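Local structure of hypothetical protein TM1070 (Thermotoga maritima, 1NC7) at residues K40-S46 with L118-H124; E58-I64 with H76-P82; F66-S71 with K99-I103. The protein is of unknown function but binds magnesium and is probably related to the soluble transducer of Anabaena sensory rhodopsin. All blocks are in the same frame, centred on the assembly; numbering follows the deposited sequence.

Contact 1 of 3, residues K40-S46 with L118-H124. With FMT (formic acid), chain P.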
loop_
_atom_site.group_PDB
_atom_site.type_symbol
_atom_site.label_atom_id
_atom_site.label_comp_id
_atom_site.label_asym_id
_atom_site.label_seq_id
_atom_site.Cartn_x
_atom_site.Cartn_y
_atom_site.Cartn_z
ATOM N N LYS D 40 6.102 5.107 -22.703
ATOM C CA LYS D 40 6.528 3.756 -23.034
ATOM C C LYS D 40 8.050 3.653 -23.087
ATOM O O LYS D 40 8.750 4.663 -23.152
ATOM C CB LYS D 40 5.931 3.329 -24.378
ATOM C CG LYS D 40 6.269 4.253 -25.535
ATOM C CD LYS D 40 5.576 3.808 -26.814
ATOM C CE LYS D 40 5.886 4.749 -27.965
ATOM N NZ LYS D 40 7.346 4.811 -28.249
ATOM N N ARG D 41 8.552 2.423 -23.035
ATOM C CA ARG D 41 9.984 2.156 -23.104
ATOM C C ARG D 41 10.187 0.728 -23.590
ATOM O O ARG D 41 9.838 -0.228 -22.895
ATOM C CB ARG D 41 10.654 2.316 -21.736
ATOM C CG ARG D 41 12.144 1.987 -21.784
ATOM C CD ARG D 41 12.788 1.933 -20.412
ATOM N NE ARG D 41 12.805 3.234 -19.753
ATOM C CZ ARG D 41 13.535 3.515 -18.679
ATOM N NH1 ARG D 41 14.314 2.586 -18.140
ATOM N NH2 ARG D 41 13.488 4.725 -18.144
ATOM N N GLY D 42 10.752 0.588 -24.785
ATOM C CA GLY D 42 10.980 -0.734 -25.334
ATOM C C GLY D 42 9.685 -1.500 -25.527
ATOM O O GLY D 42 8.767 -1.024 -26.195
ATOM N N TYR D 43 9.611 -2.687 -24.934
ATOM C CA TYR D 43 8.425 -3.533 -25.038
ATOM C C TYR D 43 7.322 -3.106 -24.075
ATOM O O TYR D 43 6.161 -3.476 -24.246
ATOM C CB TYR D 43 8.790 -4.992 -24.744
ATOM C CG TYR D 43 9.643 -5.675 -25.794
ATOM C CD1 TYR D 43 10.133 -6.964 -25.580
ATOM C CD2 TYR D 43 9.941 -5.050 -27.006
ATOM C CE1 TYR D 43 10.895 -7.615 -26.546
ATOM C CE2 TYR D 43 10.702 -5.694 -27.980
ATOM C CZ TYR D 43 11.174 -6.976 -27.742
ATOM O OH TYR D 43 11.918 -7.626 -28.700
ATOM N N LEU D 44 7.690 -2.321 -23.067
ATOM C CA LEU D 44 6.736 -1.879 -22.059
ATOM C C LEU D 44 6.020 -0.564 -22.335
ATOM O O LEU D 44 6.573 0.361 -22.926
ATOM C CB LEU D 44 7.428 -1.770 -20.696
ATOM C CG LEU D 44 8.067 -3.021 -20.094
ATOM C CD1 LEU D 44 8.732 -2.653 -18.777
ATOM C CD2 LEU D 44 7.013 -4.095 -19.878
ATOM N N VAL D 45 4.773 -0.499 -21.888
ATOM C CA VAL D 45 3.960 0.699 -22.015
ATOM C C VAL D 45 3.416 0.941 -20.612
ATOM O O VAL D 45 3.224 -0.006 -19.848
ATOM C CB VAL D 45 2.776 0.502 -22.993
ATOM C CG1 VAL D 45 3.296 0.228 -24.398
ATOM C CG2 VAL D 45 1.894 -0.640 -22.520
ATOM N N SER D 46 3.205 2.201 -20.260
ATOM C CA SER D 46 2.663 2.528 -18.947
ATOM C C SER D 46 1.288 1.883 -18.846
ATOM O O SER D 46 0.549 1.815 -19.827
ATOM C CB SER D 46 2.542 4.042 -18.783
ATOM O OG SER D 46 3.819 4.651 -18.768
ATOM N N LEU D 118 2.328 1.025 -13.419
ATOM C CA LEU D 118 3.672 1.147 -13.962
ATOM C C LEU D 118 3.647 2.431 -14.783
ATOM O O LEU D 118 2.883 2.552 -15.744
ATOM C CB LEU D 118 4.030 -0.021 -14.885
ATOM C CG LEU D 118 5.344 0.209 -15.650
ATOM C CD1 LEU D 118 6.521 0.183 -14.681
ATOM C CD2 LEU D 118 5.515 -0.857 -16.722
ATOM N N ASP D 119 4.463 3.398 -14.382
ATOM C CA ASP D 119 4.551 4.668 -15.085
ATOM C C ASP D 119 5.956 4.654 -15.668
ATOM O O ASP D 119 6.939 4.752 -14.932
ATOM C CB ASP D 119 4.397 5.830 -14.103
ATOM C CG ASP D 119 4.192 7.162 -14.797
ATOM O OD1 ASP D 119 4.562 7.286 -15.985
ATOM O OD2 ASP D 119 3.669 8.090 -14.143
ATOM N N VAL D 120 6.047 4.513 -16.983
ATOM C CA VAL D 120 7.343 4.442 -17.634
ATOM C C VAL D 120 7.459 5.385 -18.821
ATOM O O VAL D 120 6.463 5.771 -19.426
ATOM C CB VAL D 120 7.622 2.993 -18.099
ATOM C CG1 VAL D 120 6.607 2.585 -19.158
ATOM C CG2 VAL D 120 9.039 2.872 -18.636
ATOM N N GLY D 121 8.692 5.761 -19.134
ATOM C CA GLY D 121 8.948 6.645 -20.253
ATOM C C GLY D 121 10.408 6.507 -20.621
ATOM O O GLY D 121 11.117 5.687 -20.038
ATOM N N LYS D 122 10.869 7.299 -21.580
ATOM C CA LYS D 122 12.262 7.220 -21.984
ATOM C C LYS D 122 13.190 7.524 -20.813
ATOM O O LYS D 122 14.261 6.929 -20.696
ATOM C CB LYS D 122 12.548 8.196 -23.128
ATOM C CG LYS D 122 13.992 8.160 -23.603
ATOM C CD LYS D 122 14.212 9.041 -24.818
ATOM C CE LYS D 122 15.655 8.957 -25.287
ATOM N NZ LYS D 122 16.056 7.549 -25.556
ATOM N N ASN D 123 12.765 8.434 -19.938
ATOM C CA ASN D 123 13.587 8.830 -18.799
ATOM C C ASN D 123 13.039 8.566 -17.393
ATOM O O ASN D 123 13.427 9.247 -16.444
ATOM C CB ASN D 123 13.957 10.311 -18.922
ATOM C CG ASN D 123 14.880 10.586 -20.095
ATOM O OD1 ASN D 123 14.522 10.356 -21.250
ATOM N ND2 ASN D 123 16.077 11.079 -19.802
ATOM N N HIS D 124 12.133 7.601 -17.256
ATOM C CA HIS D 124 11.605 7.245 -15.937
ATOM C C HIS D 124 10.979 5.857 -15.953
ATOM O O HIS D 124 10.605 5.343 -17.006
ATOM C CB HIS D 124 10.590 8.280 -15.422
ATOM C CG HIS D 124 9.255 8.223 -16.097
ATOM N ND1 HIS D 124 9.014 8.804 -17.323
ATOM C CD2 HIS D 124 8.083 7.671 -15.704
ATOM C CE1 HIS D 124 7.748 8.614 -17.655
ATOM N NE2 HIS D 124 7.161 7.930 -16.689
HETATM C C FMT P . 14.216 5.206 -14.522
HETATM O O1 FMT P . 14.835 5.587 -13.506
HETATM O O2 FMT P . 14.756 5.079 -15.640
#
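R41 reaches across to G121 and grips its carbonyl oxygen side-on with two nitrogens. R41 NE lies 3.0 Å from G121 O and R41 NH2 3.2 Å from the same atom; the oxygen sits close to the guanidinium plane, and the two donors come to it from opposite faces of the carbonyl plane. CG of R41 lies anti to the backbone N (chi1 178°) and the chain bends at chi3, which turns the guanidinium edge onto that oxygen. R41 NH2 gives a second, straighter bond of 2.8 Å to O2 of a formic acid molecule, probably from the crystallisation liquor, while NH1 is taken by N123 O of the third subunit. At the other end, V120 N donates to S46 OG over 2.9 Å at 168°, and this hydroxyl is also bonded to G39 O. Within 118-124, H124 NE2 donates a 2.8 Å hydrogen bond to D119 OD1 from above the carboxylate plane, and the other carboxylate oxygen, OD2, is held by Y125 OH of the second subunit. V120 CG2 packs on R41 CB at 3.5 Å. The tight 40-45 hairpin, closed by a type II' turn, lies against strand 110-121, where L44 and L118 both rest on Y125 of strand 124-135.

Contact 2 of 3, residues E58-I64 with H76-P82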
loop_
_atom_site.group_PDB
_atom_site.type_symbol
_atom_site.label_atom_id
_atom_site.label_comp_id
_atom_site.label_asym_id
_atom_site.label_seq_id
_atom_site.Cartn_x
_atom_site.Cartn_y
_atom_site.Cartn_z
ATOM N N GLU D 58 -15.742 -21.958 -6.913
ATOM C CA GLU D 58 -16.645 -21.544 -7.977
ATOM C C GLU D 58 -16.069 -20.372 -8.752
ATOM O O GLU D 58 -15.357 -19.533 -8.195
ATOM C CB GLU D 58 -18.018 -21.174 -7.406
ATOM C CG GLU D 58 -18.806 -22.373 -6.897
ATOM C CD GLU D 58 -20.187 -22.005 -6.388
ATOM O OE1 GLU D 58 -20.931 -22.924 -5.979
ATOM O OE2 GLU D 58 -20.531 -20.804 -6.395
ATOM N N THR D 59 -16.373 -20.329 -10.044
ATOM C CA THR D 59 -15.898 -19.262 -10.911
ATOM C C THR D 59 -16.464 -17.928 -10.446
ATOM O O THR D 59 -17.637 -17.826 -10.079
ATOM C CB THR D 59 -16.323 -19.511 -12.376
ATOM O OG1 THR D 59 -15.673 -20.690 -12.867
ATOM C CG2 THR D 59 -15.948 -18.325 -13.257
ATOM N N ALA D 60 -15.621 -16.903 -10.455
ATOM C CA ALA D 60 -16.047 -15.581 -10.037
ATOM C C ALA D 60 -16.409 -14.736 -11.248
ATOM O O ALA D 60 -15.646 -14.647 -12.209
ATOM C CB ALA D 60 -14.939 -14.900 -9.240
ATOM N N LYS D 61 -17.597 -14.143 -11.201
ATOM C CA LYS D 61 -18.069 -13.263 -12.260
ATOM C C LYS D 61 -17.957 -11.878 -11.641
ATOM O O LYS D 61 -18.631 -11.566 -10.655
ATOM C CB LYS D 61 -19.520 -13.586 -12.617
ATOM C CG LYS D 61 -19.709 -14.992 -13.170
ATOM C CD LYS D 61 -21.169 -15.275 -13.475
ATOM C CE LYS D 61 -21.357 -16.687 -14.007
ATOM N NZ LYS D 61 -22.791 -16.985 -14.288
ATOM N N ILE D 62 -17.097 -11.054 -12.220
ATOM C CA ILE D 62 -16.849 -9.733 -11.679
ATOM C C ILE D 62 -17.235 -8.583 -12.597
ATOM O O ILE D 62 -16.873 -8.558 -13.772
ATOM C CB ILE D 62 -15.360 -9.607 -11.303
ATOM C CG1 ILE D 62 -14.944 -10.817 -10.460
ATOM C CG2 ILE D 62 -15.123 -8.346 -10.509
ATOM C CD1 ILE D 62 -13.474 -10.863 -10.130
ATOM N N ARG D 63 -17.988 -7.641 -12.037
ATOM C CA ARG D 63 -18.422 -6.449 -12.751
ATOM C C ARG D 63 -17.511 -5.323 -12.272
ATOM O O ARG D 63 -17.475 -5.011 -11.080
ATOM C CB ARG D 63 -19.881 -6.131 -12.408
ATOM C CG ARG D 63 -20.399 -4.841 -13.016
ATOM C CD ARG D 63 -21.881 -4.653 -12.734
ATOM N NE ARG D 63 -22.172 -4.658 -11.303
ATOM C CZ ARG D 63 -23.385 -4.489 -10.787
ATOM N NH1 ARG D 63 -24.429 -4.300 -11.585
ATOM N NH2 ARG D 63 -23.558 -4.511 -9.472
ATOM N N ILE D 64 -16.763 -4.734 -13.200
ATOM C CA ILE D 64 -15.828 -3.665 -12.867
ATOM C C ILE D 64 -16.343 -2.317 -13.349
ATOM O O ILE D 64 -16.465 -2.088 -14.551
ATOM C CB ILE D 64 -14.452 -3.907 -13.514
ATOM C CG1 ILE D 64 -13.968 -5.327 -13.202
ATOM C CG2 ILE D 64 -13.453 -2.878 -12.995
ATOM C CD1 ILE D 64 -12.697 -5.715 -13.922
ATOM N N HIS D 76 -17.167 -2.895 -17.190
ATOM C CA HIS D 76 -16.590 -4.040 -17.879
ATOM C C HIS D 76 -16.854 -5.289 -17.051
ATOM O O HIS D 76 -17.220 -5.197 -15.876
ATOM C CB HIS D 76 -15.081 -3.865 -18.063
ATOM C CG HIS D 76 -14.711 -2.894 -19.139
ATOM N ND1 HIS D 76 -14.749 -1.529 -18.960
ATOM C CD2 HIS D 76 -14.316 -3.097 -20.418
ATOM C CE1 HIS D 76 -14.391 -0.931 -20.084
ATOM N NE2 HIS D 76 -14.124 -1.860 -20.982
ATOM N N GLU D 77 -16.668 -6.452 -17.665
ATOM C CA GLU D 77 -16.893 -7.724 -16.991
ATOM C C GLU D 77 -15.747 -8.691 -17.256
ATOM O O GLU D 77 -15.176 -8.712 -18.346
ATOM C CB GLU D 77 -18.196 -8.360 -17.489
ATOM C CG GLU D 77 -19.458 -7.558 -17.210
ATOM C CD GLU D 77 -19.953 -7.709 -15.784
ATOM O OE1 GLU D 77 -20.995 -7.107 -15.449
ATOM O OE2 GLU D 77 -19.305 -8.434 -14.999
ATOM N N VAL D 78 -15.412 -9.486 -16.246
ATOM C CA VAL D 78 -14.362 -10.490 -16.369
ATOM C C VAL D 78 -14.749 -11.690 -15.517
ATOM O O VAL D 78 -15.613 -11.592 -14.642
ATOM C CB VAL D 78 -12.978 -9.973 -15.882
ATOM C CG1 VAL D 78 -12.589 -8.716 -16.641
ATOM C CG2 VAL D 78 -13.007 -9.720 -14.380
ATOM N N GLU D 79 -14.125 -12.829 -15.788
ATOM C CA GLU D 79 -14.395 -14.036 -15.021
ATOM C C GLU D 79 -13.071 -14.665 -14.622
ATOM O O GLU D 79 -12.088 -14.580 -15.358
ATOM C CB GLU D 79 -15.211 -15.035 -15.843
ATOM C CG GLU D 79 -16.549 -14.499 -16.319
ATOM C CD GLU D 79 -17.416 -15.571 -16.950
ATOM O OE1 GLU D 79 -16.903 -16.328 -17.801
ATOM O OE2 GLU D 79 -18.613 -15.652 -16.599
ATOM N N ILE D 80 -13.045 -15.285 -13.449
ATOM C CA ILE D 80 -11.835 -15.936 -12.964
ATOM C C ILE D 80 -12.188 -17.296 -12.388
ATOM O O ILE D 80 -12.988 -17.402 -11.461
ATOM C CB ILE D 80 -11.144 -15.094 -11.887
ATOM C CG1 ILE D 80 -10.874 -13.693 -12.433
ATOM C CG2 ILE D 80 -9.837 -15.759 -11.468
ATOM C CD1 ILE D 80 -10.204 -12.779 -11.453
ATOM N N SER D 81 -11.580 -18.333 -12.953
ATOM C CA SER D 81 -11.824 -19.705 -12.530
ATOM C C SER D 81 -11.292 -19.989 -11.129
ATOM O O SER D 81 -10.484 -19.233 -10.590
ATOM C CB SER D 81 -11.190 -20.668 -13.534
ATOM O OG SER D 81 -11.679 -20.421 -14.843
ATOM N N PRO D 82 -11.755 -21.087 -10.515
ATOM C CA PRO D 82 -11.329 -21.480 -9.170
ATOM C C PRO D 82 -9.816 -21.668 -9.060
ATOM O O PRO D 82 -9.184 -22.214 -9.964
ATOM C CB PRO D 82 -12.083 -22.787 -8.941
ATOM C CG PRO D 82 -13.337 -22.591 -9.727
ATOM C CD PRO D 82 -12.819 -21.983 -11.006
#
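Six backbone hydrogen bonds join A60, I62 and I64 to I80, V78 and H76 in antiparallel pairs, with I62 N to V78 O at 2.9 Å. Charged side chains line one face without closing salt bridges across the pair. E77, bent at chi2 (-79°), folds its carboxylate alongside R63, so that E77 OE1 lies 3.4 Å from R63 CG, while the R63 guanidinium goes to E106. K61 and E79 likewise run side by side, E79 OE2 being 3.7 Å from K61 CG. The face carrying I62, I64, V78 and I80 is largely apolar: V78 CG2 touches I62 CB at 3.9 Å and I64 CD1 at 4.0 Å, and CD1 of I62 meets CD1 of I80. At the open end T59 lays OG1 3.6 Å from P82 CD and sets CG2 3.6 Å from I80 O. A glycine here, lacking OG1 and CG2, would probably open a gap beside P82 and leave the chain entering the strand freer to turn. With I62 and I80 resting on I52 of strand 47-54 and V78 on L88 of strand 84-89, the pair is a classic antiparallel beta hairpin, its apolar face turned to the core of an all-beta fold.

Contact 3 of 3, residues F66-S71 with K99-I103; sequences FLFEDS and KPYSI
Neighbouring antiparallel strands of the large beta sheet, 60-68 and 101-107, meet here near the end of their pairing, where L67 and S102 form a hydrogen-bonded pair. L67 N lies 2.9 Å from S102 O, and S102 N returns the bond to L67 O. On the face carrying F66, Y101 and I103, the F66 ring turns an edge to the face of Y101 in an offset edge-to-face stack, centroids 5.5 Å apart and planes at 72°. The contact is made by CD1 of both rings, while F66 CE1 packs 3.9 Å from I103 CG1. Y101 holds CG between its backbone N and carbonyl carbon (chi1 62°), which carries the ring alongside F66. Y101 CB touches F68 CE1 at 3.6 Å. The Y101 hydroxyl makes a weak hydrogen bond to E48. S102 OG is bonded to P32 O and to S85 of the second subunit. Where the strands part, a water accepts from E69 N and donates to P100 O, bridging the two segments. The E69 side chain crosses that of P100 at about a right angle, with E69 OE1 near P100 CG, and E69 OE2 accepts from H87 N of the second subunit, which places this end of the contact at the interface. K99, extended beyond CG, passes at about a right angle to F68; its ammonium stands over the ring face in a cation-pi contact, K99 NZ 4.7 Å from the F68 centroid and 21° off the normal. K99 NZ donates a 3.0 Å hydrogen bond to S71 OG.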
loop_
_atom_site.group_PDB
_atom_site.type_symbol
_atom_site.label_atom_id
_atom_site.label_comp_id
_atom_site.label_asym_id
_atom_site.label_seq_id
_atom_site.Cartn_x
_atom_site.Cartn_y
_atom_site.Cartn_z
ATOM N N PHE D 66 -15.913 1.767 -13.658
ATOM C CA PHE D 66 -14.943 2.852 -13.683
ATOM C C PHE D 66 -15.686 4.173 -13.527
ATOM O O PHE D 66 -16.601 4.474 -14.302
ATOM C CB PHE D 66 -14.176 2.835 -15.008
ATOM C CG PHE D 66 -13.302 1.628 -15.183
ATOM C CD1 PHE D 66 -11.986 1.632 -14.733
ATOM C CD2 PHE D 66 -13.807 0.472 -15.767
ATOM C CE1 PHE D 66 -11.185 0.497 -14.864
ATOM C CE2 PHE D 66 -13.016 -0.665 -15.902
ATOM C CZ PHE D 66 -11.703 -0.652 -15.450
ATOM N N LEU D 67 -15.307 4.944 -12.511
ATOM C CA LEU D 67 -15.912 6.244 -12.247
ATOM C C LEU D 67 -14.916 7.315 -12.667
ATOM O O LEU D 67 -13.708 7.150 -12.497
ATOM C CB LEU D 67 -16.224 6.407 -10.758
ATOM C CG LEU D 67 -17.140 5.385 -10.087
ATOM C CD1 LEU D 67 -17.329 5.774 -8.630
ATOM C CD2 LEU D 67 -18.482 5.322 -10.809
ATOM N N PHE D 68 -15.421 8.413 -13.217
ATOM C CA PHE D 68 -14.558 9.496 -13.669
ATOM C C PHE D 68 -14.869 10.793 -12.935
ATOM O O PHE D 68 -15.802 10.853 -12.138
ATOM C CB PHE D 68 -14.716 9.657 -15.182
ATOM C CG PHE D 68 -14.319 8.428 -15.949
ATOM C CD1 PHE D 68 -12.982 8.183 -16.247
ATOM C CD2 PHE D 68 -15.271 7.481 -16.311
ATOM C CE1 PHE D 68 -12.597 7.008 -16.893
ATOM C CE2 PHE D 68 -14.896 6.302 -16.956
ATOM C CZ PHE D 68 -13.556 6.066 -17.247
ATOM N N GLU D 69 -14.078 11.830 -13.196
ATOM C CA GLU D 69 -14.291 13.104 -12.526
ATOM C C GLU D 69 -15.441 13.912 -13.110
ATOM O O GLU D 69 -16.195 14.534 -12.365
ATOM C CB GLU D 69 -13.013 13.948 -12.561
ATOM C CG GLU D 69 -11.834 13.327 -11.824
ATOM C CD GLU D 69 -10.699 14.310 -11.625
ATOM O OE1 GLU D 69 -10.239 14.896 -12.626
ATOM O OE2 GLU D 69 -10.269 14.499 -10.465
ATOM N N ASP D 70 -15.575 13.896 -14.435
ATOM C CA ASP D 70 -16.627 14.657 -15.110
ATOM C C ASP D 70 -17.307 13.886 -16.233
ATOM O O ASP D 70 -17.884 14.483 -17.144
ATOM C CB ASP D 70 -16.050 15.954 -15.681
ATOM C CG ASP D 70 -15.452 16.845 -14.615
ATOM O OD1 ASP D 70 -16.199 17.275 -13.710
ATOM O OD2 ASP D 70 -14.234 17.114 -14.681
ATOM N N SER D 71 -17.226 12.564 -16.175
ATOM C CA SER D 71 -17.848 11.712 -17.178
ATOM C C SER D 71 -18.630 10.634 -16.453
ATOM O O SER D 71 -18.409 10.390 -15.266
ATOM C CB SER D 71 -16.785 11.058 -18.067
ATOM O OG SER D 71 -16.111 12.019 -18.857
ATOM N N LYS D 99 -6.439 10.053 -17.969
ATOM C CA LYS D 99 -7.736 10.498 -17.487
ATOM C C LYS D 99 -7.968 9.845 -16.131
ATOM O O LYS D 99 -8.119 8.627 -16.038
ATOM C CB LYS D 99 -8.842 10.085 -18.464
ATOM C CG LYS D 99 -10.224 10.596 -18.078
ATOM C CD LYS D 99 -11.266 10.228 -19.124
ATOM C CE LYS D 99 -12.610 10.868 -18.800
ATOM N NZ LYS D 99 -13.639 10.573 -19.833
ATOM N N PRO D 100 -7.990 10.645 -15.059
ATOM C CA PRO D 100 -8.204 10.084 -13.722
ATOM C C PRO D 100 -9.525 9.340 -13.585
ATOM O O PRO D 100 -10.536 9.741 -14.156
ATOM C CB PRO D 100 -8.130 11.312 -12.817
ATOM C CG PRO D 100 -8.603 12.421 -13.701
ATOM C CD PRO D 100 -7.905 12.115 -15.004
ATOM N N TYR D 101 -9.502 8.249 -12.831
ATOM C CA TYR D 101 -10.702 7.461 -12.603
ATOM C C TYR D 101 -10.570 6.697 -11.292
ATOM O O TYR D 101 -9.536 6.774 -10.620
ATOM C CB TYR D 101 -10.940 6.494 -13.777
ATOM C CG TYR D 101 -9.857 5.452 -14.001
ATOM C CD1 TYR D 101 -9.837 4.265 -13.270
ATOM C CD2 TYR D 101 -8.861 5.651 -14.954
ATOM C CE1 TYR D 101 -8.849 3.298 -13.487
ATOM C CE2 TYR D 101 -7.871 4.694 -15.176
ATOM C CZ TYR D 101 -7.872 3.525 -14.443
ATOM O OH TYR D 101 -6.891 2.585 -14.668
ATOM N N SER D 102 -11.638 6.009 -10.913
ATOM C CA SER D 102 -11.655 5.197 -9.703
ATOM C C SER D 102 -12.329 3.894 -10.086
ATOM O O SER D 102 -13.083 3.844 -11.059
ATOM C CB SER D 102 -12.435 5.879 -8.581
ATOM O OG SER D 102 -11.763 7.042 -8.136
ATOM N N ILE D 103 -12.061 2.843 -9.321
ATOM C CA ILE D 103 -12.610 1.529 -9.623
ATOM C C ILE D 103 -13.420 0.899 -8.501
ATOM O O ILE D 103 -13.002 0.900 -7.348
ATOM C CB ILE D 103 -11.478 0.519 -9.944
ATOM C CG1 ILE D 103 -10.594 1.045 -11.074
ATOM C CG2 ILE D 103 -12.072 -0.836 -10.310
ATOM C CD1 ILE D 103 -9.357 0.192 -11.314
HETATM O O HOH W 1 -11.812 11.848 -15.133
#

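Overall arrangement
From the N terminus, the chain first passes through 40-46, whose partner 118-124 comes 72 residues later, so contact 1 closes the longest loop and encloses the other two. Within that loop, 58-64 runs on into 66-71 along strand 60-68; the chain then turns back through 76-82, closing the hairpin of contact 2, and only later reaches 99-103 to complete contact 3. Contacts 2 and 3 therefore cross, and they touch where I64 meets I103 and H76 meets F66. Together they set strand 60-68 between 74-80 and 101-107. Contact 1 lies apart, its centre about 29 Å from that of contact 2, yet reaches the same sheet through strand 110-121. Contacts 1 and 3 also touch the second subunit.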